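PDB 3IHT: S-adenosyl-L-methionine methyl transferase from Ruegeria pomeroyi DSS-3, which binds S-adenosylmethionine in a Rossmann-like fold and probably transfers its methyl group to a substrate that remains to be identified. Local coordinates for residues A[91-96]-A[126-131]; A[45-50]-A[131-136]; A[66-71]-A[100-105]. One frame throughout, in Å; residues are numbered along the deposited sequence.

Contact 1: A[91-96]-A[126-131]; sequences DIRETL and ARLISP. With SAM (S-adenosylmethionine), chain C.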
loop_
_atom_site.group_PDB
_atom_site.type_symbol
_atom_site.label_atom_id
_atom_site.label_comp_id
_atom_site.label_asym_id
_atom_site.label_seq_id
_atom_site.Cartn_x
_atom_site.Cartn_y
_atom_site.Cartn_z
ATOM N N ASP A 91 19.905 -9.806 -9.582
ATOM C CA ASP A 91 20.061 -8.406 -9.244
ATOM C C ASP A 91 20.105 -7.619 -10.541
ATOM O O ASP A 91 20.935 -7.919 -11.403
ATOM C CB ASP A 91 21.366 -8.232 -8.489
ATOM C CG ASP A 91 21.472 -6.861 -7.842
ATOM O OD1 ASP A 91 21.289 -5.842 -8.532
ATOM O OD2 ASP A 91 21.680 -6.804 -6.612
ATOM N N ILE A 92 19.249 -6.605 -10.659
ATOM C CA ILE A 92 19.165 -5.838 -11.896
ATOM C C ILE A 92 20.475 -5.165 -12.284
ATOM O O ILE A 92 20.677 -4.849 -13.442
ATOM C CB ILE A 92 18.011 -4.822 -11.938
ATOM C CG1 ILE A 92 18.157 -3.764 -10.858
ATOM C CG2 ILE A 92 16.645 -5.547 -11.820
ATOM C CD1 ILE A 92 17.101 -2.640 -10.991
ATOM N N ARG A 93 21.392 -5.003 -11.339
ATOM C CA ARG A 93 22.676 -4.413 -11.690
ATOM C C ARG A 93 23.469 -5.333 -12.635
ATOM O O ARG A 93 24.276 -4.848 -13.451
ATOM C CB ARG A 93 23.446 -4.012 -10.409
ATOM C CG ARG A 93 22.757 -2.835 -9.678
ATOM C CD ARG A 93 23.208 -2.624 -8.219
ATOM N NE ARG A 93 22.940 -3.773 -7.353
ATOM C CZ ARG A 93 23.316 -3.854 -6.078
ATOM N NH1 ARG A 93 23.930 -2.823 -5.494
ATOM N NH2 ARG A 93 23.047 -4.951 -5.365
ATOM N N GLU A 94 23.227 -6.647 -12.556
ATOM C CA GLU A 94 23.784 -7.588 -13.504
ATOM C C GLU A 94 22.802 -7.975 -14.612
ATOM O O GLU A 94 23.194 -8.120 -15.761
ATOM C CB GLU A 94 24.253 -8.869 -12.804
ATOM C CG GLU A 94 25.552 -8.699 -12.015
ATOM C CD GLU A 94 25.330 -7.994 -10.685
ATOM O OE1 GLU A 94 24.506 -8.504 -9.871
ATOM O OE2 GLU A 94 25.976 -6.937 -10.453
ATOM N N THR A 95 21.533 -8.164 -14.269
ATOM C CA THR A 95 20.574 -8.664 -15.254
ATOM C C THR A 95 20.149 -7.636 -16.313
ATOM O O THR A 95 19.825 -8.025 -17.423
ATOM C CB THR A 95 19.315 -9.282 -14.615
ATOM O OG1 THR A 95 18.532 -8.262 -13.994
ATOM C CG2 THR A 95 19.670 -10.401 -13.624
ATOM N N LEU A 96 20.160 -6.353 -16.003
ATOM C CA LEU A 96 19.890 -5.355 -17.045
ATOM C C LEU A 96 20.934 -5.417 -18.178
ATOM O O LEU A 96 20.562 -5.566 -19.349
ATOM C CB LEU A 96 19.678 -3.942 -16.480
ATOM C CG LEU A 96 18.275 -3.675 -15.910
ATOM C CD1 LEU A 96 18.202 -2.379 -15.125
ATOM C CD2 LEU A 96 17.231 -3.627 -17.077
ATOM N N ALA A 126 18.429 4.972 -7.480
ATOM C CA ALA A 126 17.890 5.588 -8.681
ATOM C C ALA A 126 19.035 6.192 -9.535
ATOM O O ALA A 126 19.072 6.027 -10.766
ATOM C CB ALA A 126 16.889 6.678 -8.302
ATOM N N ARG A 127 19.971 6.876 -8.870
ATOM C CA ARG A 127 21.107 7.442 -9.555
ATOM C C ARG A 127 21.929 6.334 -10.215
ATOM O O ARG A 127 22.254 6.372 -11.415
ATOM C CB ARG A 127 21.964 8.227 -8.558
ATOM C CG ARG A 127 23.200 8.904 -9.132
ATOM C CD ARG A 127 24.030 9.561 -8.010
ATOM N NE ARG A 127 23.281 10.616 -7.302
ATOM C CZ ARG A 127 23.288 11.907 -7.620
ATOM N NH1 ARG A 127 24.066 12.374 -8.609
ATOM N NH2 ARG A 127 22.535 12.760 -6.917
ATOM N N LEU A 128 22.254 5.313 -9.428
ATOM C CA LEU A 128 23.072 4.222 -9.945
ATOM C C LEU A 128 22.423 3.484 -11.135
ATOM O O LEU A 128 23.114 3.156 -12.139
ATOM C CB LEU A 128 23.360 3.245 -8.809
ATOM C CG LEU A 128 24.284 2.060 -9.111
ATOM C CD1 LEU A 128 24.912 1.591 -7.792
ATOM C CD2 LEU A 128 23.471 0.938 -9.828
ATOM N N ILE A 129 21.120 3.217 -11.054
ATOM C CA ILE A 129 20.480 2.367 -12.067
ATOM C C ILE A 129 20.058 3.110 -13.326
ATOM O O ILE A 129 19.805 2.483 -14.353
ATOM C CB ILE A 129 19.258 1.570 -11.538
ATOM C CG1 ILE A 129 18.102 2.479 -11.106
ATOM C CG2 ILE A 129 19.702 0.630 -10.424
ATOM C CD1 ILE A 129 16.907 1.698 -10.648
ATOM N N SER A 130 19.999 4.425 -13.267
ATOM C CA SER A 130 19.537 5.204 -14.419
ATOM C C SER A 130 20.327 4.876 -15.725
ATOM O O SER A 130 19.714 4.586 -16.760
ATOM C CB SER A 130 19.525 6.697 -14.085
ATOM O OG SER A 130 18.459 7.045 -13.215
ATOM N N PRO A 131 21.672 4.906 -15.688
ATOM C CA PRO A 131 22.389 4.590 -16.935
ATOM C C PRO A 131 22.287 3.118 -17.329
ATOM O O PRO A 131 22.567 2.778 -18.491
ATOM C CB PRO A 131 23.849 4.973 -16.625
ATOM C CG PRO A 131 23.928 4.927 -15.081
ATOM C CD PRO A 131 22.578 5.400 -14.638
HETATM N N SAM C . 5.536 -2.574 -7.617
HETATM C CA SAM C . 5.314 -3.731 -6.684
HETATM C C SAM C . 3.807 -3.953 -6.411
HETATM O O SAM C . 3.401 -4.834 -5.614
HETATM O OXT SAM C . 2.977 -3.161 -6.918
HETATM C CB SAM C . 6.127 -3.596 -5.380
HETATM C CG SAM C . 7.656 -3.757 -5.544
HETATM S SD SAM C . 8.580 -3.711 -3.944
HETATM C CE SAM C . 8.231 -1.981 -3.491
HETATM C "C5'" SAM C . 10.302 -3.624 -4.602
HETATM C "C4'" SAM C . 10.827 -4.899 -5.248
HETATM O "O4'" SAM C . 12.051 -4.582 -5.944
HETATM C "C3'" SAM C . 11.158 -6.023 -4.260
HETATM O "O3'" SAM C . 10.507 -7.248 -4.599
HETATM C "C2'" SAM C . 12.679 -6.137 -4.299
HETATM O "O2'" SAM C . 13.257 -7.430 -4.034
HETATM C "C1'" SAM C . 12.970 -5.648 -5.709
HETATM N N9 SAM C . 14.371 -5.179 -5.870
HETATM C C8 SAM C . 14.973 -4.128 -5.202
HETATM N N7 SAM C . 16.252 -4.006 -5.642
HETATM C C5 SAM C . 16.483 -4.965 -6.571
HETATM C C6 SAM C . 17.609 -5.274 -7.335
HETATM N N6 SAM C . 18.773 -4.596 -7.192
HETATM N N1 SAM C . 17.495 -6.310 -8.244
HETATM C C2 SAM C . 16.343 -7.051 -8.401
HETATM N N3 SAM C . 15.226 -6.746 -7.621
HETATM C C4 SAM C . 15.303 -5.711 -6.738
#
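R93 and I129 mark the closest approach of the two backbones, their CA atoms 7.1 Å apart, where the first turn of helix 92-103 comes up against a late turn of helix 119-133. The join is apolar. I92 CD1 lies 4.2 Å from I129 CG2 in the buried part, and nearer the surface L128 CD2 packs on the aliphatic stem of R93, 3.8 Å from R93 CG, the two side chains crossing at about a right angle. L114 touches both isoleucines, and F125 of helix 119-133 touches I92 and R93. D91 stands at the N-cap of helix 92-103, and its OD1 accepts from R93 N through the anti lone pair (2.9 Å). This is the loop after the third strand that reads the adenine in Rossmann-like methyltransferases: I92 N donates to SAM N1 (3.0 Å, 168°), while SAM N6 donates to D91 OD1 (3.1 Å). In the modelled conformer R93, bent at chi3 (-61°), grips the carboxylate side-on, R93 NE to D91 OD1 and R93 NH2 to D91 OD2 (2.6 Å); both oxygens lie close to the guanidinium plane, but the nitrogens are tilted out of the carboxylate plane. Were D91 an alanine, the adenine amino group and the guanidinium would probably lose their shared acceptor, and the helix start its cap. I92 also reaches the adenine, its CG2 3.7 Å from SAM C2.

Contact 2: A[45-50]-A[131-136]; sequences YELGLG and PLIEPH. With SAM (S-adenosylmethionine), chain C.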
loop_
_atom_site.group_PDB
_atom_site.type_symbol
_atom_site.label_atom_id
_atom_site.label_comp_id
_atom_site.label_asym_id
_atom_site.label_seq_id
_atom_site.Cartn_x
_atom_site.Cartn_y
_atom_site.Cartn_z
ATOM N N TYR A 45 8.947 -3.874 -19.389
ATOM C CA TYR A 45 9.808 -4.377 -18.323
ATOM C C TYR A 45 9.286 -3.871 -16.997
ATOM O O TYR A 45 9.106 -2.662 -16.815
ATOM C CB TYR A 45 11.281 -3.933 -18.481
ATOM C CG TYR A 45 12.076 -4.500 -19.653
ATOM C CD1 TYR A 45 11.572 -5.537 -20.460
ATOM C CD2 TYR A 45 13.337 -3.994 -19.967
ATOM C CE1 TYR A 45 12.279 -6.039 -21.531
ATOM C CE2 TYR A 45 14.080 -4.528 -21.032
ATOM C CZ TYR A 45 13.540 -5.558 -21.809
ATOM O OH TYR A 45 14.234 -6.077 -22.887
ATOM N N GLU A 46 9.088 -4.786 -16.054
ATOM C CA GLU A 46 8.646 -4.478 -14.692
ATOM C C GLU A 46 9.819 -4.735 -13.763
ATOM O O GLU A 46 10.223 -5.888 -13.576
ATOM C CB GLU A 46 7.449 -5.384 -14.339
ATOM C CG GLU A 46 6.989 -5.374 -12.883
ATOM C CD GLU A 46 6.239 -4.115 -12.482
ATOM O OE1 GLU A 46 6.261 -3.133 -13.261
ATOM O OE2 GLU A 46 5.610 -4.107 -11.402
ATOM N N LEU A 47 10.393 -3.669 -13.204
ATOM C CA LEU A 47 11.577 -3.796 -12.367
ATOM C C LEU A 47 11.130 -3.836 -10.916
ATOM O O LEU A 47 10.706 -2.799 -10.340
ATOM C CB LEU A 47 12.570 -2.630 -12.621
ATOM C CG LEU A 47 12.952 -2.431 -14.086
ATOM C CD1 LEU A 47 14.026 -1.318 -14.242
ATOM C CD2 LEU A 47 13.453 -3.729 -14.715
ATOM N N GLY A 48 11.243 -5.008 -10.301
ATOM C CA GLY A 48 10.767 -5.210 -8.938
ATOM C C GLY A 48 9.372 -5.788 -8.931
ATOM O O GLY A 48 8.408 -5.131 -9.312
ATOM N N LEU A 49 9.237 -7.011 -8.493
ATOM C CA LEU A 49 7.916 -7.656 -8.442
ATOM C C LEU A 49 7.185 -7.391 -7.141
ATOM O O LEU A 49 6.034 -6.984 -7.131
ATOM C CB LEU A 49 8.097 -9.177 -8.647
ATOM C CG LEU A 49 6.807 -9.996 -8.614
ATOM C CD1 LEU A 49 5.778 -9.535 -9.700
ATOM C CD2 LEU A 49 7.142 -11.508 -8.727
ATOM N N GLY A 50 7.862 -7.655 -6.019
ATOM C CA GLY A 50 7.257 -7.583 -4.698
ATOM C C GLY A 50 5.988 -8.404 -4.555
ATOM O O GLY A 50 5.910 -9.534 -5.041
ATOM N N PRO A 131 21.672 4.906 -15.688
ATOM C CA PRO A 131 22.389 4.590 -16.935
ATOM C C PRO A 131 22.287 3.118 -17.329
ATOM O O PRO A 131 22.567 2.778 -18.491
ATOM C CB PRO A 131 23.849 4.973 -16.625
ATOM C CG PRO A 131 23.928 4.927 -15.081
ATOM C CD PRO A 131 22.578 5.400 -14.638
ATOM N N LEU A 132 21.869 2.250 -16.408
ATOM C CA LEU A 132 21.646 0.852 -16.754
ATOM C C LEU A 132 20.304 0.649 -17.452
ATOM O O LEU A 132 20.166 -0.270 -18.247
ATOM C CB LEU A 132 21.730 -0.065 -15.532
ATOM C CG LEU A 132 23.042 -0.055 -14.736
ATOM C CD1 LEU A 132 22.953 -1.084 -13.562
ATOM C CD2 LEU A 132 24.228 -0.318 -15.619
ATOM N N ILE A 133 19.326 1.480 -17.131
ATOM C CA ILE A 133 18.010 1.391 -17.738
ATOM C C ILE A 133 17.917 2.083 -19.101
ATOM O O ILE A 133 17.287 1.537 -20.028
ATOM C CB ILE A 133 16.940 1.966 -16.822
ATOM C CG1 ILE A 133 16.787 1.099 -15.576
ATOM C CG2 ILE A 133 15.596 2.211 -17.575
ATOM C CD1 ILE A 133 15.974 1.721 -14.415
ATOM N N GLU A 134 18.518 3.259 -19.210
ATOM C CA GLU A 134 18.373 4.126 -20.398
ATOM C C GLU A 134 18.587 3.422 -21.757
ATOM O O GLU A 134 17.743 3.586 -22.652
ATOM C CB GLU A 134 19.250 5.384 -20.287
ATOM C CG GLU A 134 19.009 6.382 -21.381
ATOM C CD GLU A 134 19.441 7.809 -21.004
ATOM O OE1 GLU A 134 20.099 8.004 -19.944
ATOM O OE2 GLU A 134 19.121 8.731 -21.779
ATOM N N PRO A 135 19.643 2.595 -21.906
ATOM C CA PRO A 135 19.879 1.952 -23.206
ATOM C C PRO A 135 18.813 0.941 -23.679
ATOM O O PRO A 135 18.855 0.522 -24.844
ATOM C CB PRO A 135 21.241 1.225 -23.034
ATOM C CG PRO A 135 21.824 1.772 -21.774
ATOM C CD PRO A 135 20.691 2.249 -20.920
ATOM N N HIS A 136 17.874 0.574 -22.807
ATOM C CA HIS A 136 16.881 -0.438 -23.113
ATOM C C HIS A 136 15.691 0.064 -23.922
ATOM O O HIS A 136 14.987 -0.753 -24.524
ATOM C CB HIS A 136 16.387 -1.107 -21.849
ATOM C CG HIS A 136 17.404 -2.006 -21.211
ATOM N ND1 HIS A 136 17.446 -3.363 -21.436
ATOM C CD2 HIS A 136 18.464 -1.720 -20.421
ATOM C CE1 HIS A 136 18.463 -3.879 -20.776
ATOM N NE2 HIS A 136 19.098 -2.903 -20.149
HETATM N N SAM C . 5.536 -2.574 -7.617
HETATM C CA SAM C . 5.314 -3.731 -6.684
HETATM C C SAM C . 3.807 -3.953 -6.411
HETATM O O SAM C . 3.401 -4.834 -5.614
HETATM O OXT SAM C . 2.977 -3.161 -6.918
HETATM C CB SAM C . 6.127 -3.596 -5.380
HETATM C CG SAM C . 7.656 -3.757 -5.544
HETATM S SD SAM C . 8.580 -3.711 -3.944
HETATM C CE SAM C . 8.231 -1.981 -3.491
HETATM C "C5'" SAM C . 10.302 -3.624 -4.602
HETATM C "C4'" SAM C . 10.827 -4.899 -5.248
HETATM O "O4'" SAM C . 12.051 -4.582 -5.944
HETATM C "C3'" SAM C . 11.158 -6.023 -4.260
HETATM O "O3'" SAM C . 10.507 -7.248 -4.599
HETATM C "C2'" SAM C . 12.679 -6.137 -4.299
HETATM O "O2'" SAM C . 13.257 -7.430 -4.034
HETATM C "C1'" SAM C . 12.970 -5.648 -5.709
HETATM N N9 SAM C . 14.371 -5.179 -5.870
HETATM C C8 SAM C . 14.973 -4.128 -5.202
HETATM N N7 SAM C . 16.252 -4.006 -5.642
HETATM C C5 SAM C . 16.483 -4.965 -6.571
HETATM C C6 SAM C . 17.609 -5.274 -7.335
HETATM N N6 SAM C . 18.773 -4.596 -7.192
HETATM N N1 SAM C . 17.495 -6.310 -8.244
HETATM C C2 SAM C . 16.343 -7.051 -8.401
HETATM N N3 SAM C . 15.226 -6.746 -7.621
HETATM C C4 SAM C . 15.303 -5.711 -6.738
HETATM O O HOH W 1 16.543 -5.053 -23.444
#
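Y45 and L47 of strand 44-47 meet I133 of helix 119-133 and H136 of the 3-10 turn that follows in a buried helix-on-sheet contact close to the centre of the molecule. L47 CG stands anti to the carbonyl carbon (chi1 -53°), which carries its CD1 toward I133; the two side chains meet tip to tip, L47 CD1 3.6 Å from I133 CD1, and V110 of the neighbouring strand 107-112 touches both. Two residues earlier on the strand, Y45 crosses H136 at about a right angle. H136 ND1 comes to the edge of the tyrosine ring, in its plane, 3.6 Å from Y45 CE2, with the ring planes at 70°. A water joins the two polar groups, 2.6 Å from Y45 OH and 2.8 Å from H136 ND1, giving each a partner inside the packed layer. H136 N bonds back to I133 O, tying the histidine to the isoleucine one turn before. Beyond L47 the strand opens into a loop along the cofactor: G48 CA is 3.3 Å from SAM O4', and G50 N makes a weak hydrogen bond to SAM O3' (3.0 Å). With no side chain, G48 and G50 let the cofactor lie close against the backbone. Such a glycine-rich turn after the first strand is the nucleotide-binding loop of Rossmann-like methyltransferases.

Contact 3: A[66-71]-A[100-105]; sequences EIYVFE and LERFGA. With SAM (S-adenosylmethionine), chain C.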
loop_
_atom_site.group_PDB
_atom_site.type_symbol
_atom_site.label_atom_id
_atom_site.label_comp_id
_atom_site.label_asym_id
_atom_site.label_seq_id
_atom_site.Cartn_x
_atom_site.Cartn_y
_atom_site.Cartn_z
ATOM N N GLU A 66 4.551 -8.426 -24.532
ATOM C CA GLU A 66 5.014 -9.296 -23.452
ATOM C C GLU A 66 5.384 -8.425 -22.268
ATOM O O GLU A 66 5.764 -7.254 -22.461
ATOM C CB GLU A 66 6.257 -10.112 -23.886
ATOM C CG GLU A 66 6.108 -10.898 -25.186
ATOM C CD GLU A 66 7.156 -12.011 -25.367
ATOM O OE1 GLU A 66 8.361 -11.707 -25.507
ATOM O OE2 GLU A 66 6.757 -13.200 -25.407
ATOM N N ILE A 67 5.295 -8.980 -21.064
ATOM C CA ILE A 67 5.776 -8.280 -19.853
ATOM C C ILE A 67 6.874 -9.165 -19.235
ATOM O O ILE A 67 6.609 -10.323 -18.902
ATOM C CB ILE A 67 4.700 -8.011 -18.801
ATOM C CG1 ILE A 67 3.508 -7.220 -19.376
ATOM C CG2 ILE A 67 5.352 -7.280 -17.547
ATOM C CD1 ILE A 67 2.193 -7.350 -18.550
ATOM N N TYR A 68 8.106 -8.658 -19.143
ATOM C CA TYR A 68 9.187 -9.330 -18.415
ATOM C C TYR A 68 9.367 -8.684 -17.044
ATOM O O TYR A 68 9.349 -7.430 -16.903
ATOM C CB TYR A 68 10.503 -9.283 -19.172
ATOM C CG TYR A 68 10.526 -10.117 -20.400
ATOM C CD1 TYR A 68 9.982 -9.630 -21.577
ATOM C CD2 TYR A 68 11.025 -11.423 -20.385
ATOM C CE1 TYR A 68 9.973 -10.412 -22.725
ATOM C CE2 TYR A 68 10.982 -12.216 -21.524
ATOM C CZ TYR A 68 10.461 -11.684 -22.682
ATOM O OH TYR A 68 10.410 -12.411 -23.847
ATOM N N VAL A 69 9.521 -9.543 -16.032
ATOM C CA VAL A 69 9.640 -9.147 -14.648
ATOM C C VAL A 69 11.048 -9.403 -14.156
ATOM O O VAL A 69 11.558 -10.512 -14.284
ATOM C CB VAL A 69 8.590 -9.916 -13.758
ATOM C CG1 VAL A 69 8.789 -9.596 -12.298
ATOM C CG2 VAL A 69 7.184 -9.577 -14.165
ATOM N N PHE A 70 11.675 -8.360 -13.592
ATOM C CA PHE A 70 13.039 -8.412 -13.051
ATOM C C PHE A 70 12.920 -8.433 -11.531
ATOM O O PHE A 70 12.292 -7.549 -10.933
ATOM C CB PHE A 70 13.846 -7.185 -13.471
ATOM C CG PHE A 70 14.132 -7.098 -14.950
ATOM C CD1 PHE A 70 13.111 -6.850 -15.864
ATOM C CD2 PHE A 70 15.426 -7.213 -15.412
ATOM C CE1 PHE A 70 13.370 -6.726 -17.211
ATOM C CE2 PHE A 70 15.696 -7.087 -16.778
ATOM C CZ PHE A 70 14.688 -6.841 -17.661
ATOM N N GLU A 71 13.425 -9.473 -10.899
ATOM C CA GLU A 71 13.274 -9.611 -9.449
ATOM C C GLU A 71 14.400 -10.503 -8.913
ATOM O O GLU A 71 14.859 -11.431 -9.586
ATOM C CB GLU A 71 11.877 -10.213 -9.116
ATOM C CG GLU A 71 11.622 -10.546 -7.697
ATOM C CD GLU A 71 11.810 -9.340 -6.755
ATOM O OE1 GLU A 71 11.047 -8.366 -6.869
ATOM O OE2 GLU A 71 12.712 -9.380 -5.909
ATOM N N LEU A 100 20.206 -6.554 -22.059
ATOM C CA LEU A 100 20.512 -5.699 -23.208
ATOM C C LEU A 100 21.211 -6.484 -24.326
ATOM O O LEU A 100 20.934 -6.266 -25.508
ATOM C CB LEU A 100 21.371 -4.502 -22.802
ATOM C CG LEU A 100 21.491 -3.381 -23.846
ATOM C CD1 LEU A 100 20.131 -2.625 -24.091
ATOM C CD2 LEU A 100 22.582 -2.404 -23.385
ATOM N N GLU A 101 22.121 -7.379 -23.950
ATOM C CA GLU A 101 22.777 -8.249 -24.947
ATOM C C GLU A 101 21.766 -9.171 -25.633
ATOM O O GLU A 101 21.872 -9.456 -26.830
ATOM C CB GLU A 101 23.873 -9.083 -24.294
ATOM C CG GLU A 101 24.953 -8.242 -23.605
ATOM N N ARG A 102 20.775 -9.616 -24.884
ATOM C CA ARG A 102 19.772 -10.550 -25.365
ATOM C C ARG A 102 18.742 -9.858 -26.290
ATOM O O ARG A 102 18.481 -10.340 -27.401
ATOM C CB ARG A 102 19.104 -11.175 -24.131
ATOM C CG ARG A 102 18.102 -12.271 -24.359
ATOM C CD ARG A 102 17.455 -12.661 -23.009
ATOM N NE ARG A 102 16.337 -13.579 -23.195
ATOM C CZ ARG A 102 15.418 -13.876 -22.272
ATOM N NH1 ARG A 102 15.456 -13.349 -21.041
ATOM N NH2 ARG A 102 14.444 -14.724 -22.596
ATOM N N PHE A 103 18.178 -8.730 -25.856
ATOM C CA PHE A 103 17.027 -8.106 -26.520
ATOM C C PHE A 103 17.296 -6.753 -27.170
ATOM O O PHE A 103 16.464 -6.276 -27.937
ATOM C CB PHE A 103 15.840 -7.899 -25.547
ATOM C CG PHE A 103 15.185 -9.165 -25.060
ATOM C CD1 PHE A 103 15.128 -10.327 -25.854
ATOM C CD2 PHE A 103 14.579 -9.192 -23.822
ATOM C CE1 PHE A 103 14.493 -11.481 -25.369
ATOM C CE2 PHE A 103 13.947 -10.332 -23.337
ATOM C CZ PHE A 103 13.908 -11.476 -24.104
ATOM N N GLY A 104 18.423 -6.127 -26.853
ATOM C CA GLY A 104 18.751 -4.796 -27.360
ATOM C C GLY A 104 17.812 -3.683 -26.916
ATOM O O GLY A 104 17.051 -3.818 -25.945
ATOM N N ALA A 105 17.872 -2.565 -27.623
ATOM C CA ALA A 105 17.114 -1.362 -27.264
ATOM C C ALA A 105 15.686 -1.427 -27.796
ATOM O O ALA A 105 15.287 -0.591 -28.614
ATOM C CB ALA A 105 17.815 -0.116 -27.797
HETATM N N SAM C . 5.536 -2.574 -7.617
HETATM C CA SAM C . 5.314 -3.731 -6.684
HETATM C C SAM C . 3.807 -3.953 -6.411
HETATM O O SAM C . 3.401 -4.834 -5.614
HETATM O OXT SAM C . 2.977 -3.161 -6.918
HETATM C CB SAM C . 6.127 -3.596 -5.380
HETATM C CG SAM C . 7.656 -3.757 -5.544
HETATM S SD SAM C . 8.580 -3.711 -3.944
HETATM C CE SAM C . 8.231 -1.981 -3.491
HETATM C "C5'" SAM C . 10.302 -3.624 -4.602
HETATM C "C4'" SAM C . 10.827 -4.899 -5.248
HETATM O "O4'" SAM C . 12.051 -4.582 -5.944
HETATM C "C3'" SAM C . 11.158 -6.023 -4.260
HETATM O "O3'" SAM C . 10.507 -7.248 -4.599
HETATM C "C2'" SAM C . 12.679 -6.137 -4.299
HETATM O "O2'" SAM C . 13.257 -7.430 -4.034
HETATM C "C1'" SAM C . 12.970 -5.648 -5.709
HETATM N N9 SAM C . 14.371 -5.179 -5.870
HETATM C C8 SAM C . 14.973 -4.128 -5.202
HETATM N N7 SAM C . 16.252 -4.006 -5.642
HETATM C C5 SAM C . 16.483 -4.965 -6.571
HETATM C C6 SAM C . 17.609 -5.274 -7.335
HETATM N N6 SAM C . 18.773 -4.596 -7.192
HETATM N N1 SAM C . 17.495 -6.310 -8.244
HETATM C C2 SAM C . 16.343 -7.051 -8.401
HETATM N N3 SAM C . 15.226 -6.746 -7.621
HETATM C C4 SAM C . 15.303 -5.711 -6.738
#
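Y68 and F103 each set CG anti to their own carbonyl carbon, with chi1 -69° and -68°, and from opposite directions the two rings meet between strand 67-71 and the last turn of helix 92-103. F103 CE2 lies over one face of the tyrosine, 3.8 Å above the Y68 ring plane and displaced toward the rim, while F103 CZ comes 3.6 Å from Y68 OH. The ring planes are inclined at 55°, so the pair is oblique. R102, extended, runs alongside F103; F103 CZ sits 3.3 Å above the centre of the R102 guanidinium, and R102 CD lies over the rim of the phenyl face. The guanidinium also nears the tyrosine ring, although R102 NH2 stays 4.4 Å from Y68 CE2. In the modelled conformer of E66, Y68 OH donates to E66 OE1 (2.7 Å) from above the carboxylate plane, a bond that ties the outer end of the ring to the residue just before the strand. Strand 67-71 is the second strand of the Rossmann-like sheet, and helix 92-103 packs against it: F70, two residues on from Y68, touches I92, T95, L96 and T99 of that helix. Y45 of the adjoining strand touches both Y68 and F103. The helix closes at F103; G104, with positive phi, is the first residue to leave it, while its N still bonds to L100 O (2.9 Å). At the other end of the strand, E71 takes the position of the acidic residue that holds the ribose in this class of enzymes. Its chain, bent at chi2, brings E71 OE1 to SAM O3' (2.6 Å) and E71 OE2 to SAM O2' (2.8 Å), one oxygen for each hydroxyl. The backbone amides of L49 and A73 donate to OE1 and OE2 in turn, which probably steadies the carboxylate.

Overall arrangement
The three contacts lie on one side of a seven-stranded Rossmann-like sheet, where helices 92-103 and 119-133 cover the neighbouring strands 44-47 and 67-71. Contact 1 joins the two helices, contact 2 sets helix 119-133 on the first strand, and contact 3 sets helix 92-103 beside the second. The centre of contact 2 is about 7 Å from that of contact 1 and about 8 Å from that of contact 3; the centres of contacts 1 and 3 are about 13 Å apart. Along the chain contacts 1 and 3 alternate, and both are nested within the loop closed by contact 2. Each has one segment running into the S-adenosylmethionine site, so this helical layer and the loops that bind adenine and ribose are packed against one another.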